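BAG family molecular chaperone regulator 4 (Arabidopsis thaliana, PDB 4HWH) acts as a plant co-chaperone that binds the ATPase domain of HSP70/HSC70 chaperones through its BAG domain and probably regulates programmed cell death and stress responses. Local coordinates at residues A9-V14 with K67-R72; R37-A42 with K82-C87; L45-L50 with N75-V80; A5-V10 with L51-I56. All blocks are in the same frame, centred on the assembly; numbering follows the deposited sequence.

Interaction 1: A9-V14 with K67-R72; sequences AVTGEV and KAEVRR. With ACT (acetate ion), chain G.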
loop_
_atom_site.group_PDB
_atom_site.type_symbol
_atom_site.label_atom_id
_atom_site.label_comp_id
_atom_site.label_asym_id
_atom_site.label_seq_id
_atom_site.Cartn_x
_atom_site.Cartn_y
_atom_site.Cartn_z
ATOM N N ALA A 9 -9.123 -2.347 10.466
ATOM C CA ALA A 9 -9.106 -3.419 9.475
ATOM C C ALA A 9 -8.258 -3.032 8.272
ATOM O O ALA A 9 -7.481 -3.834 7.759
ATOM C CB ALA A 9 -10.521 -3.761 9.037
ATOM N N VAL A 10 -8.417 -1.797 7.813
ATOM C CA VAL A 10 -7.614 -1.310 6.702
ATOM C C VAL A 10 -6.142 -1.251 7.094
ATOM O O VAL A 10 -5.271 -1.683 6.337
ATOM C CB VAL A 10 -8.073 0.076 6.236
ATOM C CG1 VAL A 10 -7.040 0.681 5.298
ATOM C CG2 VAL A 10 -9.422 -0.028 5.555
ATOM N N THR A 11 -5.872 -0.719 8.282
ATOM C CA THR A 11 -4.503 -0.600 8.774
ATOM C C THR A 11 -3.786 -1.947 8.743
ATOM O O THR A 11 -2.628 -2.035 8.337
ATOM C CB THR A 11 -4.464 -0.021 10.201
ATOM O OG1 THR A 11 -4.895 1.344 10.170
ATOM C CG2 THR A 11 -3.057 -0.084 10.768
ATOM N N GLY A 12 -4.483 -2.995 9.167
ATOM C CA GLY A 12 -3.914 -4.329 9.168
ATOM C C GLY A 12 -3.548 -4.781 7.768
ATOM O O GLY A 12 -2.535 -5.452 7.560
ATOM N N GLU A 13 -4.374 -4.407 6.799
ATOM C CA GLU A 13 -4.129 -4.804 5.422
ATOM C C GLU A 13 -2.985 -3.987 4.832
ATOM O O GLU A 13 -2.142 -4.509 4.104
ATOM C CB GLU A 13 -5.393 -4.642 4.582
ATOM C CG GLU A 13 -5.349 -5.433 3.297
ATOM C CD GLU A 13 -5.049 -6.897 3.546
ATOM O OE1 GLU A 13 -5.540 -7.442 4.560
ATOM O OE2 GLU A 13 -4.324 -7.501 2.730
ATOM N N VAL A 14 -2.955 -2.700 5.159
ATOM C CA VAL A 14 -1.880 -1.838 4.694
ATOM C C VAL A 14 -0.538 -2.273 5.289
ATOM O O VAL A 14 0.498 -2.183 4.629
ATOM C CB VAL A 14 -2.175 -0.356 5.002
ATOM C CG1 VAL A 14 -1.015 0.519 4.567
ATOM C CG2 VAL A 14 -3.459 0.073 4.295
ATOM N N LYS A 67 -7.454 9.544 8.080
ATOM C CA LYS A 67 -6.637 10.456 7.295
ATOM C C LYS A 67 -5.169 10.049 7.362
ATOM O O LYS A 67 -4.434 10.172 6.384
ATOM C CB LYS A 67 -6.817 11.888 7.802
ATOM C CG LYS A 67 -6.206 12.960 6.913
ATOM C CD LYS A 67 -6.370 14.339 7.540
ATOM C CE LYS A 67 -5.702 15.418 6.705
ATOM N NZ LYS A 67 -5.827 16.761 7.339
ATOM N N ALA A 68 -4.746 9.563 8.525
ATOM C CA ALA A 68 -3.383 9.079 8.701
ATOM C C ALA A 68 -3.103 7.904 7.766
ATOM O O ALA A 68 -2.043 7.824 7.150
ATOM C CB ALA A 68 -3.149 8.672 10.143
ATOM N N GLU A 69 -4.066 6.995 7.661
ATOM C CA GLU A 69 -3.902 5.810 6.832
ATOM C C GLU A 69 -3.888 6.170 5.350
ATOM O O GLU A 69 -3.196 5.540 4.550
ATOM C CB GLU A 69 -5.015 4.806 7.118
ATOM C CG GLU A 69 -4.619 3.382 6.824
ATOM C CD GLU A 69 -3.431 2.939 7.658
ATOM O OE1 GLU A 69 -2.617 2.145 7.152
ATOM O OE2 GLU A 69 -3.309 3.392 8.816
ATOM N N VAL A 70 -4.656 7.191 4.984
ATOM C CA VAL A 70 -4.662 7.658 3.608
ATOM C C VAL A 70 -3.261 8.118 3.217
ATOM O O VAL A 70 -2.768 7.794 2.136
ATOM C CB VAL A 70 -5.683 8.798 3.399
ATOM C CG1 VAL A 70 -5.495 9.451 2.029
ATOM C CG2 VAL A 70 -7.104 8.266 3.552
ATOM N N ARG A 71 -2.620 8.865 4.111
ATOM C CA ARG A 71 -1.281 9.378 3.852
ATOM C C ARG A 71 -0.262 8.248 3.752
ATOM O O ARG A 71 0.633 8.288 2.909
ATOM C CB ARG A 71 -0.864 10.382 4.933
ATOM C CG ARG A 71 -1.675 11.670 4.915
ATOM C CD ARG A 71 -1.198 12.645 5.981
ATOM N NE ARG A 71 -1.965 13.887 5.969
ATOM C CZ ARG A 71 -1.745 14.910 6.790
ATOM N NH1 ARG A 71 -0.777 14.840 7.694
ATOM N NH2 ARG A 71 -2.491 16.002 6.707
ATOM N N ARG A 72 -0.410 7.241 4.608
ATOM C CA ARG A 72 0.494 6.098 4.604
ATOM C C ARG A 72 0.395 5.400 3.254
ATOM O O ARG A 72 1.401 5.017 2.660
ATOM C CB ARG A 72 0.142 5.130 5.744
ATOM C CG ARG A 72 1.346 4.554 6.478
ATOM C CD ARG A 72 1.494 3.042 6.316
ATOM N NE ARG A 72 0.429 2.318 7.003
ATOM C CZ ARG A 72 0.556 1.112 7.552
ATOM N NH1 ARG A 72 -0.490 0.554 8.143
ATOM N NH2 ARG A 72 1.718 0.467 7.527
HETATM C C ACT G . 4.996 2.186 6.097
HETATM O O ACT G . 4.544 3.340 6.280
HETATM O OXT ACT G . 4.384 1.264 6.679
HETATM C CH3 ACT G . 6.200 1.931 5.237
#

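Interaction 2: R37-A42 with K82-C87; sequences REFDMA and KLKARC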
loop_
_atom_site.group_PDB
_atom_site.type_symbol
_atom_site.label_atom_id
_atom_site.label_comp_id
_atom_site.label_asym_id
_atom_site.label_seq_id
_atom_site.Cartn_x
_atom_site.Cartn_y
_atom_site.Cartn_z
ATOM N N ARG A 37 3.850 -7.418 -12.817
ATOM C CA ARG A 37 2.575 -7.631 -12.130
ATOM C C ARG A 37 2.690 -7.495 -10.610
ATOM O O ARG A 37 1.714 -7.162 -9.944
ATOM C CB ARG A 37 1.944 -8.980 -12.497
ATOM C CG ARG A 37 2.620 -10.192 -11.875
ATOM C CD ARG A 37 1.664 -11.377 -11.809
ATOM N NE ARG A 37 2.331 -12.585 -11.329
ATOM C CZ ARG A 37 2.799 -13.539 -12.125
ATOM N NH1 ARG A 37 2.666 -13.430 -13.440
ATOM N NH2 ARG A 37 3.395 -14.604 -11.607
ATOM N N GLU A 38 3.875 -7.756 -10.062
ATOM C CA GLU A 38 4.076 -7.603 -8.623
ATOM C C GLU A 38 3.844 -6.150 -8.223
ATOM O O GLU A 38 3.138 -5.866 -7.258
ATOM C CB GLU A 38 5.486 -8.026 -8.195
ATOM C CG GLU A 38 5.930 -9.384 -8.688
ATOM C CD GLU A 38 4.939 -10.482 -8.363
ATOM O OE1 GLU A 38 4.320 -10.446 -7.280
ATOM O OE2 GLU A 38 4.787 -11.389 -9.199
ATOM N N PHE A 39 4.456 -5.231 -8.965
ATOM C CA PHE A 39 4.313 -3.810 -8.672
ATOM C C PHE A 39 2.878 -3.355 -8.905
ATOM O O PHE A 39 2.322 -2.588 -8.120
ATOM C CB PHE A 39 5.271 -2.985 -9.530
ATOM C CG PHE A 39 6.702 -3.418 -9.424
ATOM C CD1 PHE A 39 7.344 -3.435 -8.196
ATOM C CD2 PHE A 39 7.406 -3.807 -10.550
ATOM C CE1 PHE A 39 8.663 -3.835 -8.091
ATOM C CE2 PHE A 39 8.726 -4.210 -10.453
ATOM C CZ PHE A 39 9.355 -4.223 -9.219
ATOM N N ASP A 40 2.276 -3.837 -9.987
ATOM C CA ASP A 40 0.923 -3.428 -10.328
ATOM C C ASP A 40 -0.112 -3.988 -9.357
ATOM O O ASP A 40 -1.053 -3.292 -8.983
ATOM C CB ASP A 40 0.594 -3.801 -11.776
ATOM C CG ASP A 40 1.299 -2.902 -12.773
ATOM O OD1 ASP A 40 1.771 -1.824 -12.362
ATOM O OD2 ASP A 40 1.380 -3.265 -13.960
ATOM N N MET A 41 0.061 -5.237 -8.938
ATOM C CA MET A 41 -0.837 -5.803 -7.937
ATOM C C MET A 41 -0.721 -5.059 -6.609
ATOM O O MET A 41 -1.729 -4.795 -5.952
ATOM C CB MET A 41 -0.564 -7.293 -7.725
ATOM C CG MET A 41 -1.089 -8.193 -8.826
ATOM S SD MET A 41 -0.986 -9.933 -8.343
ATOM C CE MET A 41 0.785 -10.185 -8.352
ATOM N N ALA A 42 0.503 -4.726 -6.205
ATOM C CA ALA A 42 0.687 -3.976 -4.963
ATOM C C ALA A 42 -0.011 -2.620 -5.063
ATOM O O ALA A 42 -0.677 -2.178 -4.124
ATOM C CB ALA A 42 2.174 -3.797 -4.644
ATOM N N LYS A 82 8.259 4.142 -7.727
ATOM C CA LYS A 82 9.707 4.272 -7.833
ATOM C C LYS A 82 10.350 2.937 -8.178
ATOM O O LYS A 82 11.210 2.866 -9.051
ATOM C CB LYS A 82 10.297 4.828 -6.534
ATOM C CG LYS A 82 10.173 6.340 -6.380
ATOM C CD LYS A 82 8.858 6.848 -6.949
ATOM C CE LYS A 82 8.485 8.214 -6.401
ATOM N NZ LYS A 82 7.113 8.603 -6.838
ATOM N N LEU A 83 9.933 1.880 -7.490
ATOM C CA LEU A 83 10.417 0.538 -7.791
ATOM C C LEU A 83 10.116 0.142 -9.229
ATOM O O LEU A 83 10.985 -0.357 -9.941
ATOM C CB LEU A 83 9.783 -0.485 -6.853
ATOM C CG LEU A 83 10.389 -0.623 -5.463
ATOM C CD1 LEU A 83 9.766 -1.813 -4.754
ATOM C CD2 LEU A 83 11.893 -0.786 -5.575
ATOM N N LYS A 84 8.871 0.345 -9.645
ATOM C CA LYS A 84 8.467 -0.011 -10.995
ATOM C C LYS A 84 9.318 0.744 -12.008
ATOM O O LYS A 84 9.826 0.164 -12.966
ATOM C CB LYS A 84 6.983 0.283 -11.218
ATOM C CG LYS A 84 6.461 -0.225 -12.554
ATOM C CD LYS A 84 4.967 0.003 -12.702
ATOM C CE LYS A 84 4.474 -0.535 -14.031
ATOM N NZ LYS A 84 3.007 -0.352 -14.190
ATOM N N ALA A 85 9.481 2.043 -11.781
ATOM C CA ALA A 85 10.296 2.871 -12.662
ATOM C C ALA A 85 11.735 2.361 -12.708
ATOM O O ALA A 85 12.332 2.266 -13.780
ATOM C CB ALA A 85 10.256 4.319 -12.215
ATOM N N ARG A 86 12.283 2.028 -11.544
ATOM C CA ARG A 86 13.640 1.493 -11.456
ATOM C C ARG A 86 13.816 0.230 -12.294
ATOM O O ARG A 86 14.892 -0.020 -12.835
ATOM C CB ARG A 86 14.016 1.197 -10.001
ATOM C CG ARG A 86 14.899 2.249 -9.341
ATOM C CD ARG A 86 14.098 3.423 -8.798
ATOM N NE ARG A 86 13.510 4.243 -9.853
ATOM C CZ ARG A 86 12.859 5.382 -9.635
ATOM N NH1 ARG A 86 12.713 5.839 -8.400
ATOM N NH2 ARG A 86 12.356 6.066 -10.654
ATOM N N CYS A 87 12.756 -0.564 -12.392
ATOM C CA CYS A 87 12.813 -1.835 -13.107
ATOM C C CYS A 87 12.328 -1.708 -14.546
ATOM O O CYS A 87 12.292 -2.691 -15.284
ATOM C CB CYS A 87 11.998 -2.895 -12.371
ATOM S SG CYS A 87 12.593 -3.228 -10.703
HETATM O O HOH W 1 2.433 -2.028 -16.291
#

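Interaction 3: L45-L50 with N75-V80; sequences LLMRQL and NLQEAV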
loop_
_atom_site.group_PDB
_atom_site.type_symbol
_atom_site.label_atom_id
_atom_site.label_comp_id
_atom_site.label_asym_id
_atom_site.label_seq_id
_atom_site.Cartn_x
_atom_site.Cartn_y
_atom_site.Cartn_z
ATOM N N LEU A 45 -3.824 -3.151 -4.911
ATOM C CA LEU A 45 -4.346 -3.503 -3.600
ATOM C C LEU A 45 -4.331 -2.297 -2.670
ATOM O O LEU A 45 -5.205 -2.148 -1.821
ATOM C CB LEU A 45 -3.580 -4.680 -3.001
ATOM C CG LEU A 45 -3.809 -6.009 -3.731
ATOM C CD1 LEU A 45 -2.912 -7.096 -3.158
ATOM C CD2 LEU A 45 -5.277 -6.421 -3.653
ATOM N N LEU A 46 -3.337 -1.432 -2.840
ATOM C CA LEU A 46 -3.294 -0.181 -2.095
ATOM C C LEU A 46 -4.480 0.707 -2.466
ATOM O O LEU A 46 -5.087 1.335 -1.603
ATOM C CB LEU A 46 -1.975 0.547 -2.345
ATOM C CG LEU A 46 -0.758 -0.087 -1.669
ATOM C CD1 LEU A 46 0.534 0.485 -2.237
ATOM C CD2 LEU A 46 -0.819 0.111 -0.157
ATOM N N MET A 47 -4.810 0.751 -3.754
ATOM C CA MET A 47 -5.954 1.536 -4.218
ATOM C C MET A 47 -7.271 1.014 -3.642
ATOM O O MET A 47 -8.167 1.790 -3.310
ATOM C CB MET A 47 -6.003 1.559 -5.749
ATOM C CG MET A 47 -4.863 2.356 -6.375
ATOM S SD MET A 47 -4.987 2.510 -8.168
ATOM C CE MET A 47 -3.422 3.293 -8.556
ATOM N N ARG A 48 -7.381 -0.302 -3.513
ATOM C CA ARG A 48 -8.575 -0.906 -2.936
ATOM C C ARG A 48 -8.729 -0.499 -1.473
ATOM O O ARG A 48 -9.840 -0.267 -0.996
ATOM C CB ARG A 48 -8.516 -2.430 -3.064
ATOM C CG ARG A 48 -8.666 -2.934 -4.491
ATOM C CD ARG A 48 -10.130 -2.996 -4.895
ATOM N NE ARG A 48 -10.878 -3.912 -4.041
ATOM C CZ ARG A 48 -12.205 -3.957 -3.968
ATOM N NH1 ARG A 48 -12.794 -4.825 -3.157
ATOM N NH2 ARG A 48 -12.940 -3.132 -4.700
ATOM N N GLN A 49 -7.608 -0.414 -0.760
ATOM C CA GLN A 49 -7.650 0.010 0.633
ATOM C C GLN A 49 -8.059 1.476 0.729
ATOM O O GLN A 49 -8.760 1.869 1.660
ATOM C CB GLN A 49 -6.317 -0.257 1.340
ATOM C CG GLN A 49 -6.042 -1.741 1.556
ATOM C CD GLN A 49 -7.186 -2.453 2.265
ATOM O OE1 GLN A 49 -7.663 -2.006 3.311
ATOM N NE2 GLN A 49 -7.625 -3.570 1.702
ATOM N N LEU A 50 -7.638 2.273 -0.247
ATOM C CA LEU A 50 -8.003 3.683 -0.295
ATOM C C LEU A 50 -9.513 3.823 -0.489
ATOM O O LEU A 50 -10.158 4.656 0.145
ATOM C CB LEU A 50 -7.257 4.382 -1.432
ATOM C CG LEU A 50 -7.071 5.894 -1.351
ATOM C CD1 LEU A 50 -6.370 6.275 -0.056
ATOM C CD2 LEU A 50 -6.282 6.385 -2.559
ATOM N N ASN A 75 2.112 7.304 0.482
ATOM C CA ASN A 75 3.554 7.097 0.579
ATOM C C ASN A 75 3.988 5.763 -0.019
ATOM O O ASN A 75 4.979 5.690 -0.741
ATOM C CB ASN A 75 4.014 7.198 2.032
ATOM C CG ASN A 75 4.004 8.623 2.544
ATOM O OD1 ASN A 75 3.795 9.567 1.780
ATOM N ND2 ASN A 75 4.232 8.789 3.844
ATOM N N LEU A 76 3.239 4.707 0.287
ATOM C CA LEU A 76 3.518 3.396 -0.288
ATOM C C LEU A 76 3.351 3.400 -1.806
ATOM O O LEU A 76 4.135 2.781 -2.525
ATOM C CB LEU A 76 2.628 2.324 0.354
ATOM C CG LEU A 76 2.953 2.075 1.832
ATOM C CD1 LEU A 76 1.925 1.160 2.490
ATOM C CD2 LEU A 76 4.350 1.495 1.970
ATOM N N GLN A 77 2.333 4.104 -2.294
ATOM C CA GLN A 77 2.096 4.184 -3.728
ATOM C C GLN A 77 3.303 4.799 -4.429
ATOM O O GLN A 77 3.723 4.340 -5.494
ATOM C CB GLN A 77 0.837 5.003 -4.026
ATOM C CG GLN A 77 -0.476 4.327 -3.631
ATOM C CD GLN A 77 -1.688 5.223 -3.870
ATOM O OE1 GLN A 77 -1.830 6.277 -3.247
ATOM N NE2 GLN A 77 -2.567 4.802 -4.774
ATOM N N GLU A 78 3.859 5.842 -3.825
ATOM C CA GLU A 78 5.041 6.493 -4.376
ATOM C C GLU A 78 6.226 5.537 -4.384
ATOM O O GLU A 78 6.967 5.466 -5.360
ATOM C CB GLU A 78 5.381 7.752 -3.578
ATOM C CG GLU A 78 4.340 8.852 -3.701
ATOM C CD GLU A 78 4.739 10.123 -2.976
ATOM O OE1 GLU A 78 5.878 10.186 -2.465
ATOM O OE2 GLU A 78 3.911 11.057 -2.918
ATOM N N ALA A 79 6.399 4.794 -3.295
ATOM C CA ALA A 79 7.487 3.827 -3.213
ATOM C C ALA A 79 7.363 2.759 -4.301
ATOM O O ALA A 79 8.359 2.361 -4.906
ATOM C CB ALA A 79 7.530 3.187 -1.834
ATOM N N VAL A 80 6.140 2.301 -4.551
ATOM C CA VAL A 80 5.906 1.293 -5.583
ATOM C C VAL A 80 6.199 1.851 -6.975
ATOM O O VAL A 80 6.848 1.193 -7.790
ATOM C CB VAL A 80 4.472 0.729 -5.524
ATOM C CG1 VAL A 80 4.182 -0.136 -6.749
ATOM C CG2 VAL A 80 4.280 -0.079 -4.237
#

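Interaction 4: A5-V10 with L51-I56; sequences AAVNAV and LKLDGI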
loop_
_atom_site.group_PDB
_atom_site.type_symbol
_atom_site.label_atom_id
_atom_site.label_comp_id
_atom_site.label_asym_id
_atom_site.label_seq_id
_atom_site.Cartn_x
_atom_site.Cartn_y
_atom_site.Cartn_z
ATOM N N ALA A 5 -13.219 0.155 14.045
ATOM C CA ALA A 5 -12.899 -1.203 13.629
ATOM C C ALA A 5 -12.557 -1.246 12.143
ATOM O O ALA A 5 -11.613 -1.920 11.733
ATOM C CB ALA A 5 -14.057 -2.136 13.934
ATOM N N ALA A 6 -13.330 -0.516 11.345
ATOM C CA ALA A 6 -13.137 -0.495 9.902
ATOM C C ALA A 6 -11.774 0.080 9.524
ATOM O O ALA A 6 -11.099 -0.439 8.639
ATOM C CB ALA A 6 -14.255 0.292 9.228
ATOM N N VAL A 7 -11.374 1.157 10.192
ATOM C CA VAL A 7 -10.075 1.764 9.927
ATOM C C VAL A 7 -8.960 0.822 10.364
ATOM O O VAL A 7 -7.971 0.646 9.655
ATOM C CB VAL A 7 -9.918 3.123 10.634
ATOM C CG1 VAL A 7 -8.542 3.706 10.355
ATOM C CG2 VAL A 7 -11.003 4.084 10.178
ATOM N N ASN A 8 -9.129 0.216 11.533
ATOM C CA ASN A 8 -8.171 -0.763 12.032
ATOM C C ASN A 8 -8.011 -1.927 11.063
ATOM O O ASN A 8 -6.907 -2.433 10.862
ATOM C CB ASN A 8 -8.599 -1.285 13.405
ATOM C CG ASN A 8 -8.528 -0.220 14.481
ATOM O OD1 ASN A 8 -7.864 0.803 14.315
ATOM N ND2 ASN A 8 -9.213 -0.457 15.595
ATOM N N ALA A 9 -9.123 -2.347 10.466
ATOM C CA ALA A 9 -9.106 -3.419 9.475
ATOM C C ALA A 9 -8.258 -3.032 8.272
ATOM O O ALA A 9 -7.481 -3.834 7.759
ATOM C CB ALA A 9 -10.521 -3.761 9.037
ATOM N N VAL A 10 -8.417 -1.797 7.813
ATOM C CA VAL A 10 -7.614 -1.310 6.702
ATOM C C VAL A 10 -6.142 -1.251 7.094
ATOM O O VAL A 10 -5.271 -1.683 6.337
ATOM C CB VAL A 10 -8.073 0.076 6.236
ATOM C CG1 VAL A 10 -7.040 0.681 5.298
ATOM C CG2 VAL A 10 -9.422 -0.028 5.555
ATOM N N LEU A 51 -10.071 2.996 -1.367
ATOM C CA LEU A 51 -11.510 2.995 -1.608
ATOM C C LEU A 51 -12.277 2.626 -0.346
ATOM O O LEU A 51 -13.318 3.210 -0.047
ATOM C CB LEU A 51 -11.863 2.023 -2.734
ATOM C CG LEU A 51 -11.477 2.461 -4.144
ATOM C CD1 LEU A 51 -11.742 1.329 -5.127
ATOM C CD2 LEU A 51 -12.245 3.709 -4.532
ATOM N N LYS A 52 -11.758 1.648 0.390
ATOM C CA LYS A 52 -12.376 1.227 1.638
ATOM C C LYS A 52 -12.431 2.397 2.619
ATOM O O LYS A 52 -13.474 2.673 3.206
ATOM C CB LYS A 52 -11.621 0.041 2.245
ATOM C CG LYS A 52 -12.294 -0.547 3.480
ATOM C CD LYS A 52 -11.766 -1.940 3.803
ATOM C CE LYS A 52 -12.513 -2.552 4.984
ATOM N NZ LYS A 52 -11.997 -3.902 5.354
ATOM N N LEU A 53 -11.307 3.092 2.781
ATOM C CA LEU A 53 -11.261 4.268 3.645
ATOM C C LEU A 53 -12.241 5.344 3.179
ATOM O O LEU A 53 -12.879 6.001 4.000
ATOM C CB LEU A 53 -9.841 4.842 3.718
ATOM C CG LEU A 53 -8.776 4.027 4.460
ATOM C CD1 LEU A 53 -7.385 4.582 4.187
ATOM C CD2 LEU A 53 -9.053 3.995 5.957
ATOM N N ASP A 54 -12.354 5.525 1.864
ATOM C CA ASP A 54 -13.259 6.530 1.304
ATOM C C ASP A 54 -14.698 6.307 1.756
ATOM O O ASP A 54 -15.467 7.256 1.900
ATOM C CB ASP A 54 -13.214 6.518 -0.227
ATOM C CG ASP A 54 -11.951 7.137 -0.783
ATOM O OD1 ASP A 54 -11.268 7.878 -0.043
ATOM O OD2 ASP A 54 -11.646 6.884 -1.969
ATOM N N GLY A 55 -15.060 5.045 1.968
ATOM C CA GLY A 55 -16.420 4.694 2.329
ATOM C C GLY A 55 -16.674 4.673 3.824
ATOM O O GLY A 55 -17.802 4.451 4.262
ATOM N N ILE A 56 -15.628 4.899 4.611
ATOM C CA ILE A 56 -15.766 4.921 6.063
ATOM C C ILE A 56 -16.165 6.304 6.559
ATOM O O ILE A 56 -15.384 7.252 6.483
ATOM C CB ILE A 56 -14.467 4.500 6.773
ATOM C CG1 ILE A 56 -14.119 3.048 6.447
ATOM C CG2 ILE A 56 -14.610 4.673 8.277
ATOM C CD1 ILE A 56 -12.778 2.610 6.995
#

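Interaction 1: A9-V14 with K67-R72
Glu69 of helix 63-86 sets its carboxylate against the flank of helix 3-29, with one oxygen on Thr11 and the other on Val14. OE2 of Glu69 lies 2.9 Å from OG1 of Thr11, while OE1 of Glu69 comes within 3.3 Å of CB of Val14 and so rests on aliphatic surface. The first torsion, with CG anti to the backbone N (chi1 -154°), puts CG of Glu69 3.9 Å from CG1 of Val10; the bend at chi2 then turns the carboxylate toward Thr11 and Val14. Arg72 completes this first shell: CG1 of Val14 sits over one face of its guanidinium, toward the rim, 3.4 Å from NE of Arg72.

The helices run nearly parallel here, at 19° with axes 10.6 Å apart, as expected of the first and third helices of the three-helix bundle that makes up a BAG domain.

An intrahelical salt bridge helps hold the buried carboxylate. Arg72 grips it side-on, sending NH1 (2.8 Å) and NE (3.1 Å) to the single atom OE1 of Glu69; the NH1 bond uses the syn lone pair, whereas NE arrives from above the carboxylate plane. Two donors on one oxygen would probably keep Glu69 ionised despite its burial. The stronger partner of the arginine is Asp15 of helix 3-29, in a salt bridge with NH1, and NH2 donates to an acetate ion that Ser18 holds as well and that probably came from the crystallisation liquor. The hydroxyl of Thr11 is in turn hydrogen-bonded to the carbonyl oxygen of Val7, one turn earlier.

Interaction 2: R37-A42 with K82-C87
Helices 36-54 and 63-86 pass each other antiparallel at 162°, their local axes 9.8 Å apart, with the backbones of Phe39 and Lys84 drawing closest. Phe39 fills the space between them and illustrates how one ring can meet three residues in three ways. The main chain of Lys84 lies over a face of the ring, its CA 4.2 Å from the centroid of Phe39 and 19° off the normal, a CH-pi contact. CE1 of Phe39 meets CB of Leu83 at 3.7 Å, the two side chains crossing at about a right angle. Near the far end of the ring, SG of Cys87 approaches CZ of Phe39 obliquely, also at 3.7 Å, in a sulfur-aromatic contact.

Beside this apolar patch runs a charged bridge. Lys84 leaves its helix with CG anti to the backbone N (chi1 -173°) and stays extended all the way, which carries NZ to OD1 of Asp40 at 2.7 Å, on the syn lone pair. A water ties the pair a second time, accepting from NZ of Lys84 and donating to OD2 of Asp40, so both carboxylate oxygens are engaged.

Leu83 and Cys87 also touch helix 3-29, at Leu24 and Val28. A buried phenylalanine, with a salt bridge beside it nearer the surface, thus joins the second and third helices of the BAG domain's three-helix bundle.

Interaction 3: L45-L50 with N75-V80
Leu46 lays both of its methyls against the side chain of Leu76: CD1 of Leu46 lies 3.8 Å from CB of Leu76, and CD2 of Leu46 lies 4.0 Å from CD1 of Leu76, the side chains crossing at about a right angle. With CG of Leu46 anti to the carbonyl carbon (chi1 -73°), CD1 is carried far enough across to reach the opposing helix itself, where it stands 4.0 Å from the backbone N of Gln77. The same methyl borders Val80 one turn on, 4.3 Å from its CG2. An alanine in place of Leu46 would probably uncover Leu76 and Val80 on this side and open a gap between the helices, since both methyls that bridge them would be gone.

Toward the outer side, Gln77 stretches past Leu46 to Met47. Its amide nitrogen NE2 lies beside the methionine chain, nearest CG of Met47 at 3.7 Å and also close to CE, the two side chains again crossing at about a right angle.

The helices are antiparallel here, at 164°, with axes 10.6 Å apart, close to the middle of the bundle. Helix 3-29 also packs on the third helix: Val14 on Leu76 and Val21 on Val80. No hydrogen bond or salt bridge crosses between 45-50 and 75-80; the contact therefore rests on the fit of branched aliphatic groups, with the amide of Gln77 adding packing at the exposed margin.

Interaction 4: A5-V10 with L51-I56
Ile56 and Leu53 make the apolar contacts with helix 3-29, in two neighbouring clusters. In one, CD1 of Ile56 presses on CB of Ala6 at 3.5 Å and on CG2 of Val7 at 3.9 Å, so the tip of the isoleucine lies against two consecutive residues of the first helix. In the other, CG1 of Val10 meets CG of Leu53 at 3.9 Å, the side chains meeting at a slant, while Val7 approaches the same leucine more loosely.

This is the corner of the BAG three-helix bundle where the second helix ends and the chain turns toward the third. Ile56 lies just beyond helix 36-54, and its carbonyl oxygen is hydrogen-bonded to Arg66 of helix 63-86; Leu53 also packs on Glu69, Val70 and Ile73 of that helix.

A different kind of contact is made by Lys52, whose hydrocarbon part does the touching. CG stands anti to the backbone N (chi1 -174°) and the chain is extended, running antiparallel alongside the Val10 side chain. CG2 of Val10 is packed tightly on CD of Lys52, at 3.5 Å, and NZ of Lys52 ends 4.0 Å from CB of Ala9. With an alanine here instead of Val10, both methyl branches are lost, and Lys52 and Leu53 would probably lose most of their contact with this helix, leaving the lysine chain freer to turn.

How the interactions relate
The four contacts sample every helix pairing of one bundle. Interaction 1 joins the first and third helices, interactions 2 and 3 the second and third, and interaction 4 the first and second. Interaction 3, nearest the chain's centre, is mainly aliphatic; interaction 1 is buried, its ion pair lying within helix 63-86; interaction 2, at the surface, pairs an aromatic core with a salt bridge doubled by a bridging water, and alone has a clear hydrogen bond across it. Interaction 4 lies at the opposite end from interaction 2. Interactions 1 and 4 share Val10, which also touches Gln49 of interaction 3, and Phe39 touches Val80 between interactions 2 and 3, making the packing continuous.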